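Local coordinates for uncharacterized protein (PDB 6PTM) that probably acts as an exo-carrageenase of glycoside hydrolase family 42, cleaving sugar units from the ends of carrageenan-derived chains, at residues K458-P462 with I604-N608; I450-D455 with L495-L501; A697-D701 with K728-T732; W400-R405 with Y568-I574. One frame throughout, in Å; residues are numbered along the deposited sequence.

Contact 1: residues K458-P462 with I604-N608; sequences KSVSP and ILKNN
Asn608, just past the end of helix 602-607, donates from ND2 to Val460 O at 3.1 Å along an almost straight bond (N-H...O 169°). Its CG lies anti to its own carbonyl carbon (chi1 -66°), which carries the amide to the end of helix 448-460. Val460 O lies in the amide plane, whereas ND2 stands well above the plane of the Val460 carbonyl. The same nitrogen is 2.8 Å from Ser459 O. A water donates to Val460 O and, at 3.1 Å, to Asn608 OD1, closing a small ring that fixes which way round the amide sits. A leucine here would probably leave Val460 O without its amide donor and the water without one of its two acceptors. Beside the amide, Ile604 CD1 packs against the backbone of Ser459 and touches Val460 CG2 at 3.9 Å, the two side chains crossing at about a right angle.

Further out, Asn608 N bonds to Ile604 O at 2.9 Å, and Ser459 OG is held by Asp455 O and Phe599 N. An asparagine amide bonded to the last carbonyl of a neighbouring helix is the local arrangement; it joins an outer helix of the beta/alpha barrel to the parallel alpha/beta domain that follows.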
loop_
_atom_site.group_PDB
_atom_site.type_symbol
_atom_site.label_atom_id
_atom_site.label_comp_id
_atom_site.label_asym_id
_atom_site.label_seq_id
_atom_site.Cartn_x
_atom_site.Cartn_y
_atom_site.Cartn_z
ATOM N N LYS A 458 -1.000 -9.592 -0.799
ATOM C CA LYS A 458 -0.129 -10.659 -0.268
ATOM C C LYS A 458 -0.804 -12.033 -0.432
ATOM O O LYS A 458 -0.065 -13.031 -0.554
ATOM C CB LYS A 458 0.236 -10.394 1.190
ATOM C CG LYS A 458 1.125 -9.175 1.414
ATOM C CD LYS A 458 2.560 -9.391 0.931
ATOM C CE LYS A 458 3.345 -10.128 1.986
ATOM N NZ LYS A 458 4.717 -10.395 1.541
ATOM N N SER A 459 -2.133 -12.115 -0.498
ATOM C CA SER A 459 -2.826 -13.383 -0.847
ATOM C C SER A 459 -2.448 -13.779 -2.276
ATOM O O SER A 459 -2.163 -14.976 -2.531
ATOM C CB SER A 459 -4.315 -13.265 -0.649
ATOM O OG SER A 459 -4.637 -13.108 0.753
ATOM N N VAL A 460 -2.424 -12.801 -3.176
ATOM C CA VAL A 460 -2.101 -13.018 -4.609
ATOM C C VAL A 460 -0.629 -13.420 -4.758
ATOM O O VAL A 460 -0.364 -14.470 -5.419
ATOM C CB VAL A 460 -2.431 -11.783 -5.461
ATOM C CG1 VAL A 460 -1.896 -11.950 -6.881
ATOM C CG2 VAL A 460 -3.922 -11.534 -5.490
ATOM N N SER A 461 0.283 -12.649 -4.138
ATOM C CA SER A 461 1.758 -12.811 -4.254
ATOM C C SER A 461 2.410 -12.768 -2.891
ATOM O O SER A 461 2.803 -11.697 -2.434
ATOM C CB SER A 461 2.343 -11.740 -5.117
ATOM O OG SER A 461 1.867 -11.863 -6.441
ATOM N N PRO A 462 2.520 -13.898 -2.159
ATOM C CA PRO A 462 3.120 -13.848 -0.822
ATOM C C PRO A 462 4.639 -13.624 -0.789
ATOM O O PRO A 462 5.121 -13.247 0.296
ATOM C CB PRO A 462 2.748 -15.209 -0.193
ATOM C CG PRO A 462 2.500 -16.095 -1.374
ATOM C CD PRO A 462 1.969 -15.217 -2.492
ATOM N N ILE A 604 -5.663 -17.472 -7.365
ATOM C CA ILE A 604 -4.981 -17.917 -6.126
ATOM C C ILE A 604 -5.129 -19.440 -5.975
ATOM O O ILE A 604 -4.117 -20.123 -5.646
ATOM C CB ILE A 604 -5.519 -17.104 -4.926
ATOM C CG1 ILE A 604 -4.985 -15.670 -4.956
ATOM C CG2 ILE A 604 -5.208 -17.766 -3.602
ATOM C CD1 ILE A 604 -5.715 -14.695 -4.028
ATOM N N LEU A 605 -6.331 -19.985 -6.159
ATOM C CA LEU A 605 -6.525 -21.448 -5.969
ATOM C C LEU A 605 -5.677 -22.166 -7.018
ATOM O O LEU A 605 -5.093 -23.218 -6.702
ATOM C CB LEU A 605 -8.009 -21.822 -6.079
ATOM C CG LEU A 605 -8.767 -21.896 -4.752
ATOM C CD1 LEU A 605 -8.681 -20.582 -4.000
ATOM C CD2 LEU A 605 -10.218 -22.192 -5.003
ATOM N N LYS A 606 -5.585 -21.639 -8.233
ATOM C CA LYS A 606 -4.846 -22.376 -9.291
ATOM C C LYS A 606 -3.336 -22.219 -9.136
ATOM O O LYS A 606 -2.641 -23.102 -9.589
ATOM C CB LYS A 606 -5.286 -21.944 -10.682
ATOM C CG LYS A 606 -6.715 -22.362 -10.949
ATOM C CD LYS A 606 -7.172 -22.132 -12.357
ATOM C CE LYS A 606 -7.943 -23.341 -12.844
ATOM N NZ LYS A 606 -8.998 -22.904 -13.776
ATOM N N ASN A 607 -2.835 -21.137 -8.558
ATOM C CA ASN A 607 -1.382 -20.834 -8.652
ATOM C C ASN A 607 -0.671 -20.910 -7.307
ATOM O O ASN A 607 0.539 -20.858 -7.352
ATOM C CB ASN A 607 -1.171 -19.454 -9.267
ATOM C CG ASN A 607 -1.580 -19.482 -10.722
ATOM O OD1 ASN A 607 -0.835 -20.013 -11.545
ATOM N ND2 ASN A 607 -2.767 -18.976 -11.030
ATOM N N ASN A 608 -1.382 -20.910 -6.176
ATOM C CA ASN A 608 -0.770 -20.768 -4.824
ATOM C C ASN A 608 -1.037 -22.029 -3.996
ATOM O O ASN A 608 -2.081 -22.666 -4.144
ATOM C CB ASN A 608 -1.293 -19.534 -4.085
ATOM C CG ASN A 608 -0.901 -18.215 -4.713
ATOM O OD1 ASN A 608 -0.252 -18.190 -5.757
ATOM N ND2 ASN A 608 -1.337 -17.112 -4.108
HETATM O O HOH W 1 -1.551 -15.872 -7.425
#

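Contact 2: residues I450-D455 with L495-L501; sequences ICMAYD and LATIHGL
Ile450 and Ala496 bring the two helices within 5.1 Å, CA to CA, where helix 448-460 widens into a pi-type turn and helix 486-498 ends in a Schellman motif at Gly500. Beyond them, His499 fills the gap between the helices. Its ND1 meets Asp455 OD1 on its syn side but tilted out of the carboxylate plane, donating at 2.8 Å in a bent bond (153°), with the carboxylate and ring planes 24° apart. Cys451 lies over a face of the same ring, SG 4.0 Å from the centroid, and SG also meets Leu495 CD2 at 3.7 Å. A water donates to Asp455 OD1 and to His499 O, while NE2 goes to Glu708 and Asp455 OD2 to Tyr587. A phenylalanine in place of His499 would probably leave Asp455 OD1 and Glu708 without their ring partner.

Tyr454 CG lies anti to the carbonyl carbon (chi1 -81°), which carries the ring to the other helix, where CE2 touches Ala496 CB and Leu501 CB, each at 4.1 Å; its hydroxyl bonds to Asn423 and Asn468. Ile450 O is buried without a polar partner. This is the packing of consecutive outer helices round a beta/alpha barrel, with a histidine-carboxylate pair extending, through Glu708, to strand 707-715.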
loop_
_atom_site.group_PDB
_atom_site.type_symbol
_atom_site.label_atom_id
_atom_site.label_comp_id
_atom_site.label_asym_id
_atom_site.label_seq_id
_atom_site.Cartn_x
_atom_site.Cartn_y
_atom_site.Cartn_z
ATOM N N ILE A 450 -4.199 -0.290 3.964
ATOM C CA ILE A 450 -2.969 -0.928 4.535
ATOM C C ILE A 450 -3.279 -2.269 5.228
ATOM O O ILE A 450 -2.320 -3.016 5.486
ATOM C CB ILE A 450 -2.217 0.026 5.468
ATOM C CG1 ILE A 450 -3.051 0.504 6.657
ATOM C CG2 ILE A 450 -1.630 1.195 4.682
ATOM C CD1 ILE A 450 -2.213 1.257 7.686
ATOM N N CYS A 451 -4.534 -2.556 5.591
ATOM C CA CYS A 451 -4.928 -3.872 6.145
ATOM C C CYS A 451 -5.532 -4.748 5.030
ATOM O O CYS A 451 -4.879 -5.686 4.573
ATOM C CB CYS A 451 -5.859 -3.729 7.334
ATOM S SG CYS A 451 -5.036 -2.996 8.777
ATOM N N MET A 452 -6.705 -4.403 4.528
ATOM C CA MET A 452 -7.469 -5.305 3.626
ATOM C C MET A 452 -6.847 -5.344 2.232
ATOM O O MET A 452 -6.655 -6.447 1.764
ATOM C CB MET A 452 -8.939 -4.923 3.508
ATOM C CG MET A 452 -9.717 -6.036 2.888
ATOM S SD MET A 452 -11.494 -5.707 2.899
ATOM C CE MET A 452 -11.635 -4.497 1.584
ATOM N N ALA A 453 -6.495 -4.223 1.604
ATOM C CA ALA A 453 -5.887 -4.264 0.243
ATOM C C ALA A 453 -4.494 -4.945 0.284
ATOM O O ALA A 453 -4.195 -5.749 -0.614
ATOM C CB ALA A 453 -5.818 -2.888 -0.360
ATOM N N TYR A 454 -3.651 -4.627 1.275
ATOM C CA TYR A 454 -2.336 -5.295 1.493
ATOM C C TYR A 454 -2.567 -6.814 1.608
ATOM O O TYR A 454 -1.819 -7.622 0.989
ATOM C CB TYR A 454 -1.620 -4.609 2.671
ATOM C CG TYR A 454 -0.915 -3.321 2.288
ATOM C CD1 TYR A 454 -1.191 -2.658 1.090
ATOM C CD2 TYR A 454 0.033 -2.754 3.120
ATOM C CE1 TYR A 454 -0.535 -1.491 0.744
ATOM C CE2 TYR A 454 0.690 -1.579 2.787
ATOM C CZ TYR A 454 0.427 -0.961 1.587
ATOM O OH TYR A 454 1.118 0.169 1.257
ATOM N N ASP A 455 -3.569 -7.216 2.392
ATOM C CA ASP A 455 -3.877 -8.653 2.616
ATOM C C ASP A 455 -4.301 -9.307 1.290
ATOM O O ASP A 455 -3.943 -10.488 1.060
ATOM C CB ASP A 455 -4.893 -8.841 3.751
ATOM C CG ASP A 455 -4.294 -8.583 5.132
ATOM O OD1 ASP A 455 -3.036 -8.443 5.197
ATOM O OD2 ASP A 455 -5.085 -8.486 6.123
ATOM N N LEU A 495 1.839 -0.992 11.435
ATOM C CA LEU A 495 0.707 -1.825 10.991
ATOM C C LEU A 495 0.889 -2.200 9.509
ATOM O O LEU A 495 0.786 -3.399 9.160
ATOM C CB LEU A 495 -0.590 -1.057 11.273
ATOM C CG LEU A 495 -1.882 -1.731 10.836
ATOM C CD1 LEU A 495 -2.130 -3.006 11.619
ATOM C CD2 LEU A 495 -3.039 -0.740 10.942
ATOM N N ALA A 496 1.201 -1.225 8.652
ATOM C CA ALA A 496 1.391 -1.469 7.214
ATOM C C ALA A 496 2.499 -2.522 7.023
ATOM O O ALA A 496 2.339 -3.445 6.164
ATOM C CB ALA A 496 1.712 -0.190 6.489
ATOM N N THR A 497 3.546 -2.448 7.840
ATOM C CA THR A 497 4.684 -3.387 7.741
ATOM C C THR A 497 4.242 -4.786 8.181
ATOM O O THR A 497 4.603 -5.761 7.496
ATOM C CB THR A 497 5.914 -2.880 8.503
ATOM O OG1 THR A 497 6.214 -1.584 7.985
ATOM C CG2 THR A 497 7.051 -3.851 8.287
ATOM N N ILE A 498 3.444 -4.889 9.239
ATOM C CA ILE A 498 2.873 -6.200 9.649
ATOM C C ILE A 498 2.117 -6.832 8.458
ATOM O O ILE A 498 2.191 -8.069 8.293
ATOM C CB ILE A 498 2.012 -6.059 10.908
ATOM C CG1 ILE A 498 2.883 -5.734 12.135
ATOM C CG2 ILE A 498 1.131 -7.295 11.100
ATOM C CD1 ILE A 498 3.833 -6.819 12.563
ATOM N N HIS A 499 1.439 -6.028 7.635
ATOM C CA HIS A 499 0.600 -6.512 6.515
ATOM C C HIS A 499 1.407 -6.627 5.207
ATOM O O HIS A 499 0.771 -6.867 4.160
ATOM C CB HIS A 499 -0.631 -5.632 6.423
ATOM C CG HIS A 499 -1.630 -5.847 7.532
ATOM N ND1 HIS A 499 -2.798 -6.575 7.333
ATOM C CD2 HIS A 499 -1.632 -5.460 8.832
ATOM C CE1 HIS A 499 -3.497 -6.600 8.451
ATOM N NE2 HIS A 499 -2.793 -5.905 9.409
ATOM N N GLY A 500 2.724 -6.405 5.225
ATOM C CA GLY A 500 3.587 -6.736 4.074
ATOM C C GLY A 500 4.481 -5.607 3.585
ATOM O O GLY A 500 5.365 -5.883 2.787
ATOM N N LEU A 501 4.252 -4.376 4.007
ATOM C CA LEU A 501 5.057 -3.244 3.494
ATOM C C LEU A 501 6.548 -3.444 3.800
ATOM O O LEU A 501 6.923 -3.662 4.981
ATOM C CB LEU A 501 4.551 -1.957 4.125
ATOM C CG LEU A 501 5.265 -0.683 3.685
ATOM C CD1 LEU A 501 5.138 -0.491 2.168
ATOM C CD2 LEU A 501 4.649 0.480 4.445
HETATM O O HOH W 2 -0.680 -9.369 4.445
#

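Contact 3: residues A697-D701 with K728-T732; sequences AETND and KSDAT
Ser729 opens the contact by donating from OG to Asp701 OD1 at 2.7 Å, approaching from above the carboxylate plane. In both residues the polar branch sits between the backbone N and the carbonyl carbon (chi1 62° for Asp701, 66° for Ser729), which brings their polar ends together across the gap where the two segments diverge. The same OG is also bonded to NH1 of Arg702.

Asp730 takes part through its carbonyl, its carboxylate lying clear of the other segment: a water donates to Asp730 O and accepts from Asp701 N at 2.8 Å, bridging the backbones at a place where they no longer bond directly. That oxygen also sits 3.3 Å from Asn700 CB.

At Ala731 the methyl lies 3.4 Å from Glu698 OE2. This carboxylate oxygen is gripped by Asn700 ND2, which reaches it at 2.8 Å from above the carboxylate plane, and by Gly706 N; OE1 goes to Cys707 N. Glu698 is thereby held extended beside Ala731, with its acid group spent on the turn that leads into strand 707-715.

Thr732 completes the run with a reciprocal pair of backbone bonds: its N donates to Thr699 O and its O accepts from Thr699 N, both at 2.9 Å. The two threonine side chains lie side by side, pointing the same way. This is an antiparallel hydrogen-bonded pair, and it belongs to the pairing between edge strand 694-700 and central strand 731-737 in the three-stranded sheet of the C-terminal beta region.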
loop_
_atom_site.group_PDB
_atom_site.type_symbol
_atom_site.label_atom_id
_atom_site.label_comp_id
_atom_site.label_asym_id
_atom_site.label_seq_id
_atom_site.Cartn_x
_atom_site.Cartn_y
_atom_site.Cartn_z
ATOM N N ALA A 697 -8.936 -10.804 24.762
ATOM C CA ALA A 697 -10.229 -10.104 24.806
ATOM C C ALA A 697 -9.947 -8.602 24.885
ATOM O O ALA A 697 -9.048 -8.175 25.615
ATOM C CB ALA A 697 -11.034 -10.574 26.003
ATOM N N GLU A 698 -10.776 -7.817 24.223
ATOM C CA GLU A 698 -10.687 -6.345 24.215
ATOM C C GLU A 698 -11.982 -5.759 24.770
ATOM O O GLU A 698 -13.066 -6.130 24.246
ATOM C CB GLU A 698 -10.489 -5.875 22.780
ATOM C CG GLU A 698 -10.413 -4.375 22.630
ATOM C CD GLU A 698 -10.340 -3.901 21.183
ATOM O OE1 GLU A 698 -10.041 -4.739 20.296
ATOM O OE2 GLU A 698 -10.638 -2.700 20.952
ATOM N N THR A 699 -11.878 -4.793 25.678
ATOM C CA THR A 699 -13.036 -3.942 26.061
ATOM C C THR A 699 -12.718 -2.485 25.709
ATOM O O THR A 699 -11.565 -2.050 25.849
ATOM C CB THR A 699 -13.396 -4.139 27.539
ATOM O OG1 THR A 699 -12.252 -3.693 28.260
ATOM C CG2 THR A 699 -13.731 -5.566 27.910
ATOM N N ASN A 700 -13.725 -1.737 25.272
ATOM C CA ASN A 700 -13.601 -0.294 24.975
ATOM C C ASN A 700 -15.009 0.292 25.137
ATOM O O ASN A 700 -15.970 -0.497 25.303
ATOM C CB ASN A 700 -12.918 -0.117 23.603
ATOM C CG ASN A 700 -13.721 -0.763 22.496
ATOM O OD1 ASN A 700 -14.937 -0.585 22.472
ATOM N ND2 ASN A 700 -13.110 -1.570 21.630
ATOM N N ASP A 701 -15.147 1.606 25.031
ATOM C CA ASP A 701 -16.455 2.301 25.188
ATOM C C ASP A 701 -17.282 2.206 23.894
ATOM O O ASP A 701 -18.308 2.853 23.850
ATOM C CB ASP A 701 -16.257 3.755 25.638
ATOM C CG ASP A 701 -15.477 4.637 24.664
ATOM O OD1 ASP A 701 -15.230 4.184 23.516
ATOM O OD2 ASP A 701 -15.116 5.787 25.051
ATOM N N LYS A 728 -10.738 4.102 17.689
ATOM C CA LYS A 728 -10.662 5.561 17.895
ATOM C C LYS A 728 -10.683 5.904 19.382
ATOM O O LYS A 728 -10.687 7.098 19.690
ATOM C CB LYS A 728 -11.868 6.240 17.259
ATOM C CG LYS A 728 -13.162 5.857 17.946
ATOM C CD LYS A 728 -14.376 6.165 17.123
ATOM C CE LYS A 728 -14.872 7.572 17.313
ATOM N NZ LYS A 728 -16.351 7.543 17.274
ATOM N N SER A 729 -10.763 4.935 20.285
ATOM C CA SER A 729 -10.698 5.250 21.741
ATOM C C SER A 729 -9.853 4.189 22.431
ATOM O O SER A 729 -9.542 3.202 21.796
ATOM C CB SER A 729 -12.093 5.412 22.364
ATOM O OG SER A 729 -12.806 4.180 22.349
ATOM N N ASP A 730 -9.489 4.429 23.688
ATOM C CA ASP A 730 -8.704 3.494 24.529
ATOM C C ASP A 730 -9.387 2.119 24.545
ATOM O O ASP A 730 -10.633 2.001 24.680
ATOM C CB ASP A 730 -8.513 4.040 25.949
ATOM C CG ASP A 730 -7.672 5.299 26.030
ATOM O OD1 ASP A 730 -7.163 5.773 24.986
ATOM O OD2 ASP A 730 -7.544 5.801 27.114
ATOM N N ALA A 731 -8.562 1.094 24.445
ATOM C CA ALA A 731 -8.974 -0.303 24.560
ATOM C C ALA A 731 -8.163 -0.925 25.693
ATOM O O ALA A 731 -6.979 -0.602 25.827
ATOM C CB ALA A 731 -8.741 -0.990 23.225
ATOM N N THR A 732 -8.797 -1.775 26.483
ATOM C CA THR A 732 -8.121 -2.659 27.455
ATOM C C THR A 732 -8.035 -4.063 26.864
ATOM O O THR A 732 -9.087 -4.625 26.527
ATOM C CB THR A 732 -8.874 -2.693 28.787
ATOM O OG1 THR A 732 -8.768 -1.376 29.310
ATOM C CG2 THR A 732 -8.305 -3.734 29.722
HETATM O O HOH W 3 -12.799 3.125 25.135
#

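Contact 4: residues W400-R405 with Y568-I574; sequences WSDNKR and YTKASSI. With EDO (1,2-ethanediol), chain D; EDO (1,2-ethanediol), chain C.
Tyr568 is met from two directions, by the edge of an indole over its ring and by a guanidinium at its hydroxyl. Trp400 swings its indole out with CG anti to the backbone N (chi1 179°) and sets NE1 over one face of the tyrosine, 3.4 Å from CZ. The five-membered ring and the phenol form an edge-to-face pair with their planes at 58°. Phe456 completes the aromatic cluster, stacking on Trp400 and meeting Tyr568 edge-to-face.

Arg405 and Tyr568 reach toward each other from opposite directions, and the arginine grips the hydroxyl side-on: NE lies 3.0 Å and NH2 2.9 Å from Tyr568 OH, with that oxygen close to the guanidinium plane. A bend at chi2 (-59°) curls the arginine back over its own loop. There NH2 also donates to Trp400 O at 2.8 Å, while NH1 takes Asp402 O and, at 3.0 Å, Lys404 O. Ser573 covers one face of the guanidinium with CB, and its OG is 2.8 Å from Tyr568 OH. Ile574 CG1 packs against Arg405 CB at 4.0 Å, and a water lies between Asn403 O and Ser573 O.

Within this contact the buried guanidinium is satisfied by three carbonyls and a phenol, with no carboxylate among them. Two N-H groups pointing at Tyr568 OH imply that it serves as an acceptor, and the positive charge probably polarises it toward greater acidity.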
loop_
_atom_site.group_PDB
_atom_site.type_symbol
_atom_site.label_atom_id
_atom_site.label_comp_id
_atom_site.label_asym_id
_atom_site.label_seq_id
_atom_site.Cartn_x
_atom_site.Cartn_y
_atom_site.Cartn_z
ATOM N N TRP A 400 -9.333 -1.156 -5.898
ATOM C CA TRP A 400 -9.851 -2.478 -5.466
ATOM C C TRP A 400 -10.637 -2.386 -4.151
ATOM O O TRP A 400 -11.679 -3.057 -4.075
ATOM C CB TRP A 400 -8.722 -3.486 -5.315
ATOM C CG TRP A 400 -9.199 -4.821 -4.866
ATOM C CD1 TRP A 400 -9.616 -5.857 -5.644
ATOM C CD2 TRP A 400 -9.254 -5.293 -3.510
ATOM N NE1 TRP A 400 -9.954 -6.932 -4.863
ATOM C CE2 TRP A 400 -9.746 -6.609 -3.548
ATOM C CE3 TRP A 400 -8.967 -4.721 -2.271
ATOM C CZ2 TRP A 400 -9.975 -7.356 -2.400
ATOM C CZ3 TRP A 400 -9.141 -5.475 -1.130
ATOM C CH2 TRP A 400 -9.661 -6.767 -1.199
ATOM N N SER A 401 -10.161 -1.643 -3.138
ATOM C CA SER A 401 -10.802 -1.687 -1.792
ATOM C C SER A 401 -12.133 -0.907 -1.805
ATOM O O SER A 401 -12.976 -1.223 -0.965
ATOM C CB SER A 401 -9.864 -1.219 -0.687
ATOM O OG SER A 401 -9.369 0.092 -0.932
ATOM N N ASP A 402 -12.319 0.066 -2.704
ATOM C CA ASP A 402 -13.621 0.758 -2.910
ATOM C C ASP A 402 -14.396 0.038 -4.030
ATOM O O ASP A 402 -13.904 -0.981 -4.556
ATOM C CB ASP A 402 -13.461 2.262 -3.132
ATOM C CG ASP A 402 -13.116 3.062 -1.867
ATOM O OD1 ASP A 402 -13.257 2.525 -0.756
ATOM O OD2 ASP A 402 -12.666 4.203 -2.016
ATOM N N ASN A 403 -15.608 0.520 -4.342
ATOM C CA ASN A 403 -16.620 -0.244 -5.111
ATOM C C ASN A 403 -16.420 -0.159 -6.629
ATOM O O ASN A 403 -16.943 -1.064 -7.313
ATOM C CB ASN A 403 -18.028 0.197 -4.726
ATOM C CG ASN A 403 -18.371 -0.187 -3.304
ATOM O OD1 ASN A 403 -18.174 -1.336 -2.911
ATOM N ND2 ASN A 403 -18.796 0.758 -2.495
ATOM N N LYS A 404 -15.723 0.852 -7.139
ATOM C CA LYS A 404 -15.645 1.145 -8.588
ATOM C C LYS A 404 -14.719 0.138 -9.291
ATOM O O LYS A 404 -13.625 -0.176 -8.742
ATOM C CB LYS A 404 -15.242 2.606 -8.797
ATOM C CG LYS A 404 -16.216 3.622 -8.169
ATOM C CD LYS A 404 -15.882 5.082 -8.451
ATOM N N ARG A 405 -15.126 -0.313 -10.481
ATOM C CA ARG A 405 -14.348 -1.269 -11.318
ATOM C C ARG A 405 -14.297 -0.799 -12.773
ATOM O O ARG A 405 -14.051 -1.650 -13.624
ATOM C CB ARG A 405 -14.952 -2.671 -11.157
ATOM C CG ARG A 405 -14.642 -3.332 -9.821
ATOM C CD ARG A 405 -13.138 -3.485 -9.572
ATOM N NE ARG A 405 -12.881 -4.251 -8.362
ATOM C CZ ARG A 405 -12.970 -3.785 -7.125
ATOM N NH1 ARG A 405 -13.252 -2.504 -6.889
ATOM N NH2 ARG A 405 -12.766 -4.618 -6.121
ATOM N N TYR A 568 -13.127 -13.796 -3.512
ATOM C CA TYR A 568 -13.262 -12.547 -4.301
ATOM C C TYR A 568 -13.401 -12.936 -5.774
ATOM O O TYR A 568 -12.647 -13.786 -6.296
ATOM C CB TYR A 568 -12.088 -11.573 -4.098
ATOM C CG TYR A 568 -12.172 -10.374 -5.005
ATOM C CD1 TYR A 568 -12.997 -9.317 -4.683
ATOM C CD2 TYR A 568 -11.510 -10.315 -6.223
ATOM C CE1 TYR A 568 -13.166 -8.247 -5.546
ATOM C CE2 TYR A 568 -11.642 -9.224 -7.080
ATOM C CZ TYR A 568 -12.498 -8.197 -6.755
ATOM O OH TYR A 568 -12.658 -7.091 -7.551
ATOM N N THR A 569 -14.350 -12.339 -6.468
ATOM C CA THR A 569 -14.449 -12.490 -7.948
ATOM C C THR A 569 -14.888 -11.175 -8.586
ATOM O O THR A 569 -15.828 -10.547 -8.084
ATOM C CB THR A 569 -15.394 -13.613 -8.376
ATOM O OG1 THR A 569 -15.387 -13.611 -9.815
ATOM C CG2 THR A 569 -16.780 -13.491 -7.783
ATOM N N LYS A 570 -14.228 -10.825 -9.678
ATOM C CA LYS A 570 -14.568 -9.682 -10.555
ATOM C C LYS A 570 -15.988 -9.840 -11.099
ATOM O O LYS A 570 -16.560 -8.817 -11.440
ATOM C CB LYS A 570 -13.567 -9.604 -11.711
ATOM C CG LYS A 570 -12.166 -9.152 -11.292
ATOM C CD LYS A 570 -11.122 -9.181 -12.418
ATOM C CE LYS A 570 -10.672 -10.596 -12.703
ATOM N NZ LYS A 570 -9.757 -10.695 -13.868
ATOM N N ALA A 571 -16.508 -11.060 -11.241
ATOM C CA ALA A 571 -17.924 -11.295 -11.638
ATOM C C ALA A 571 -18.883 -10.492 -10.741
ATOM O O ALA A 571 -19.813 -9.888 -11.267
ATOM C CB ALA A 571 -18.244 -12.781 -11.586
ATOM N N SER A 572 -18.683 -10.490 -9.419
ATOM C CA SER A 572 -19.534 -9.722 -8.469
ATOM C C SER A 572 -19.099 -8.262 -8.382
ATOM O O SER A 572 -20.007 -7.438 -8.287
ATOM C CB SER A 572 -19.595 -10.357 -7.098
ATOM O OG SER A 572 -20.400 -11.526 -7.095
ATOM N N SER A 573 -17.796 -7.919 -8.382
ATOM C CA SER A 573 -17.363 -6.506 -8.173
ATOM C C SER A 573 -17.769 -5.648 -9.363
ATOM O O SER A 573 -18.127 -4.466 -9.157
ATOM C CB SER A 573 -15.885 -6.386 -7.860
ATOM O OG SER A 573 -15.102 -6.998 -8.865
ATOM N N ILE A 574 -17.678 -6.176 -10.592
ATOM C CA ILE A 574 -18.040 -5.389 -11.800
ATOM C C ILE A 574 -19.566 -5.177 -11.842
ATOM O O ILE A 574 -19.970 -4.068 -12.171
ATOM C CB ILE A 574 -17.467 -6.031 -13.072
ATOM C CG1 ILE A 574 -15.925 -5.988 -13.077
ATOM C CG2 ILE A 574 -18.063 -5.343 -14.297
ATOM C CD1 ILE A 574 -15.280 -6.761 -14.249
HETATM C C1 EDO D . -15.804 -0.339 1.437
HETATM O O1 EDO D . -14.388 -0.448 1.364
HETATM C C2 EDO D . -16.359 0.410 0.315
HETATM O O2 EDO D . -15.623 1.587 0.048
HETATM C C1 EDO C . -11.645 -9.145 -16.480
HETATM O O1 EDO C . -10.539 -10.000 -16.435
HETATM C C2 EDO C . -12.827 -9.816 -15.857
HETATM O O2 EDO C . -13.382 -10.855 -16.635
HETATM O O HOH W 4 -18.180 -1.860 -9.811
#

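Contacts 1 and 2 share helix 448-460 and touch, with centres 16 Å apart: contact 2 packs its middle against helix 486-498, and contact 1 holds its C-terminal end against helix 602-607. Contact 4, 18 Å from contact 1 and 19 Å from contact 2, joins the same two regions as contact 1, the barrel and the alpha/beta domain; its Trp400 rests on Met452 and Ala453 of contact 2. Along the chain, contact 2 is nested inside the loop closed by contact 4, while contacts 1 and 4 cross. Contact 3 follows them all, 22 to 34 Å away between centres, in the C-terminal beta region. One barrel helix thus lies at a seam between domains.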